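PDB 6EOA: phosphopantothenoylcysteine decarboxylase, which binds FMN and probably decarboxylates phosphopantothenoylcysteine on the route to coenzyme A. Local coordinates for residues V171-N176 with Y198-P203. Numbering follows the deposited sequence.
Sequences VCPAMN and YLVSGP. With FMN (flavin mononucleotide), chain B.
Val171 and Val200 pair in parallel across the two strands: the N-H of Val171 runs to Leu199 O at 2.7 Å, almost straight at 173°, while Ser201 N makes only a weak, bent bond to Val171 O (2.9 Å). Val200 CA adds a C-H...O contact to that same carbonyl, so it is met by one weak N-H bond and one C-H...O contact. On the face carrying both valines, Val171 CG2, anti to the carbonyl carbon, is directed at Tyr198 and meets ring atom CD2 obliquely at 3.7 Å. The Val200 and Pro173 side chains cross at about a right angle, with CG1 of Val200 3.9 Å from Pro173 CD; Leu189 and Gln193 of helix 183-195 lie on this face. Helices 177-180 and 183-195 form the connection from strand 169-173 to the parallel strand 199-200, the sheet's outermost on this side in the chain, in the alpha/beta flavoprotein fold of the HFCD family. On the face away from the two valines, Cys172 SG lies against Ser201 CB at 3.9 Å, under helix 222-237, and Ser201 OG is hydrogen-bonded to Thr220 OG1. Ser201 centres an inverse gamma turn, after which Pro203 CB comes to 3.7 Å from Pro173 O. Beyond Pro173, residues 174-176 diverge from 198-203, and Ala174 reaches the flavin: its O accepts the N-H of FMN N3 at 2.8 Å, and Met175 CB packs 3.3 Å from FMN O2. Cys152 O of the second subunit bonds to the same FMN.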
loop_
_atom_site.group_PDB
_atom_site.type_symbol
_atom_site.label_atom_id
_atom_site.label_comp_id
_atom_site.label_asym_id
_atom_site.label_seq_id
_atom_site.Cartn_x
_atom_site.Cartn_y
_atom_site.Cartn_z
ATOM N N VAL A 171 13.483 -0.267 -16.286
ATOM C CA VAL A 171 12.113 0.140 -16.011
ATOM C C VAL A 171 11.486 0.818 -17.228
ATOM O O VAL A 171 12.033 1.775 -17.766
ATOM C CB VAL A 171 12.048 1.091 -14.810
ATOM C CG1 VAL A 171 10.607 1.335 -14.414
ATOM C CG2 VAL A 171 12.822 0.509 -13.646
ATOM N N CYS A 172 10.338 0.309 -17.658
ATOM C CA CYS A 172 9.637 0.875 -18.801
ATOM C C CYS A 172 8.295 1.441 -18.376
ATOM O O CYS A 172 7.287 0.738 -18.396
ATOM C CB CYS A 172 9.444 -0.179 -19.889
ATOM S SG CYS A 172 10.937 -1.138 -20.253
ATOM N N PRO A 173 8.281 2.723 -17.981
ATOM C CA PRO A 173 7.037 3.364 -17.547
ATOM C C PRO A 173 5.987 3.318 -18.650
ATOM O O PRO A 173 6.314 3.469 -19.827
ATOM C CB PRO A 173 7.464 4.805 -17.244
ATOM C CG PRO A 173 8.942 4.723 -17.000
ATOM C CD PRO A 173 9.429 3.644 -17.918
ATOM N N ALA A 174 4.740 3.081 -18.262
ATOM C CA ALA A 174 3.642 2.985 -19.212
ATOM C C ALA A 174 2.355 3.396 -18.524
ATOM O O ALA A 174 1.823 2.660 -17.692
ATOM C CB ALA A 174 3.526 1.582 -19.762
ATOM N N MET A 175 1.858 4.576 -18.870
ATOM C CA MET A 175 0.717 5.128 -18.164
ATOM C C MET A 175 0.004 6.192 -18.980
ATOM O O MET A 175 0.525 6.671 -19.990
ATOM C CB MET A 175 1.164 5.705 -16.812
ATOM C CG MET A 175 2.193 6.826 -16.904
ATOM S SD MET A 175 2.990 7.189 -15.321
ATOM C CE MET A 175 4.184 5.854 -15.234
ATOM N N ASN A 176 -1.202 6.540 -18.541
ATOM C CA ASN A 176 -1.933 7.652 -19.119
ATOM C C ASN A 176 -1.056 8.891 -19.050
ATOM O O ASN A 176 -0.321 9.078 -18.079
ATOM C CB ASN A 176 -3.257 7.873 -18.388
ATOM C CG ASN A 176 -3.985 9.110 -18.866
ATOM O OD1 ASN A 176 -3.892 10.172 -18.254
ATOM N ND2 ASN A 176 -4.712 8.980 -19.970
ATOM N N TYR A 198 18.586 2.152 -11.402
ATOM C CA TYR A 198 17.753 1.506 -12.411
ATOM C C TYR A 198 17.857 2.254 -13.740
ATOM O O TYR A 198 17.997 3.477 -13.764
ATOM C CB TYR A 198 16.282 1.442 -11.980
ATOM C CG TYR A 198 15.967 0.566 -10.779
ATOM C CD1 TYR A 198 16.976 -0.021 -10.024
ATOM C CD2 TYR A 198 14.647 0.323 -10.410
ATOM C CE1 TYR A 198 16.680 -0.817 -8.929
ATOM C CE2 TYR A 198 14.340 -0.473 -9.319
ATOM C CZ TYR A 198 15.361 -1.040 -8.582
ATOM O OH TYR A 198 15.065 -1.835 -7.499
ATOM N N LEU A 199 17.785 1.515 -14.841
ATOM C CA LEU A 199 17.766 2.123 -16.166
ATOM C C LEU A 199 16.332 2.350 -16.619
ATOM O O LEU A 199 15.492 1.455 -16.516
ATOM C CB LEU A 199 18.504 1.245 -17.175
ATOM C CG LEU A 199 20.015 1.146 -17.007
ATOM C CD1 LEU A 199 20.585 0.246 -18.085
ATOM C CD2 LEU A 199 20.658 2.524 -17.059
ATOM N N VAL A 200 16.051 3.547 -17.120
ATOM C CA VAL A 200 14.697 3.875 -17.541
ATOM C C VAL A 200 14.587 3.945 -19.051
ATOM O O VAL A 200 15.099 4.869 -19.679
ATOM C CB VAL A 200 14.221 5.219 -16.951
ATOM C CG1 VAL A 200 12.785 5.509 -17.381
ATOM C CG2 VAL A 200 14.334 5.206 -15.442
ATOM N N SER A 201 13.926 2.953 -19.637
ATOM C CA SER A 201 13.508 3.063 -21.026
ATOM C C SER A 201 12.245 3.910 -21.043
ATOM O O SER A 201 11.134 3.384 -21.143
ATOM C CB SER A 201 13.263 1.690 -21.649
ATOM O OG SER A 201 12.895 1.809 -23.008
ATOM N N GLY A 202 12.436 5.224 -20.910
ATOM C CA GLY A 202 11.346 6.174 -20.770
ATOM C C GLY A 202 10.304 5.989 -21.848
ATOM O O GLY A 202 10.618 5.492 -22.932
ATOM N N PRO A 203 9.057 6.384 -21.557
ATOM C CA PRO A 203 7.946 6.140 -22.479
ATOM C C PRO A 203 8.116 6.896 -23.790
ATOM O O PRO A 203 8.926 7.822 -23.863
ATOM C CB PRO A 203 6.732 6.660 -21.705
ATOM C CG PRO A 203 7.292 7.716 -20.820
ATOM C CD PRO A 203 8.652 7.221 -20.414
HETATM N N1 FMN B . -1.967 2.573 -14.532
HETATM C C2 FMN B . -0.834 2.952 -15.226
HETATM O O2 FMN B . 0.115 3.450 -14.616
HETATM N N3 FMN B . -0.774 2.779 -16.598
HETATM C C4 FMN B . -1.840 2.227 -17.282
HETATM O O4 FMN B . -1.774 2.075 -18.502
HETATM C C4A FMN B . -2.984 1.841 -16.584
HETATM N N5 FMN B . -4.061 1.286 -17.253
HETATM C C5A FMN B . -5.189 0.902 -16.550
HETATM C C6 FMN B . -6.272 0.338 -17.220
HETATM C C7 FMN B . -7.408 -0.049 -16.515
HETATM C C7M FMN B . -8.576 -0.653 -17.240
HETATM C C8 FMN B . -7.456 0.129 -15.134
HETATM C C8M FMN B . -8.671 -0.278 -14.352
HETATM C C9 FMN B . -6.376 0.691 -14.468
HETATM C C9A FMN B . -5.241 1.079 -15.171
HETATM N N10 FMN B . -4.164 1.634 -14.502
HETATM C C10 FMN B . -3.039 2.018 -15.203
HETATM C "C1'" FMN B . -4.218 1.828 -13.016
HETATM C "C2'" FMN B . -3.537 0.659 -12.314
HETATM O "O2'" FMN B . -3.940 -0.574 -12.878
HETATM C "C3'" FMN B . -3.862 0.675 -10.827
HETATM O "O3'" FMN B . -3.234 1.802 -10.259
HETATM C "C4'" FMN B . -3.366 -0.600 -10.155
HETATM O "O4'" FMN B . -3.926 -0.723 -8.865
HETATM C "C5'" FMN B . -1.847 -0.584 -10.060
HETATM O "O5'" FMN B . -1.387 -1.856 -9.663
HETATM P P FMN B . 0.143 -2.287 -9.948
HETATM O O1P FMN B . 1.039 -1.566 -8.967
HETATM O O2P FMN B . 0.570 -1.937 -11.357
HETATM O O3P FMN B . 0.249 -3.776 -9.755
#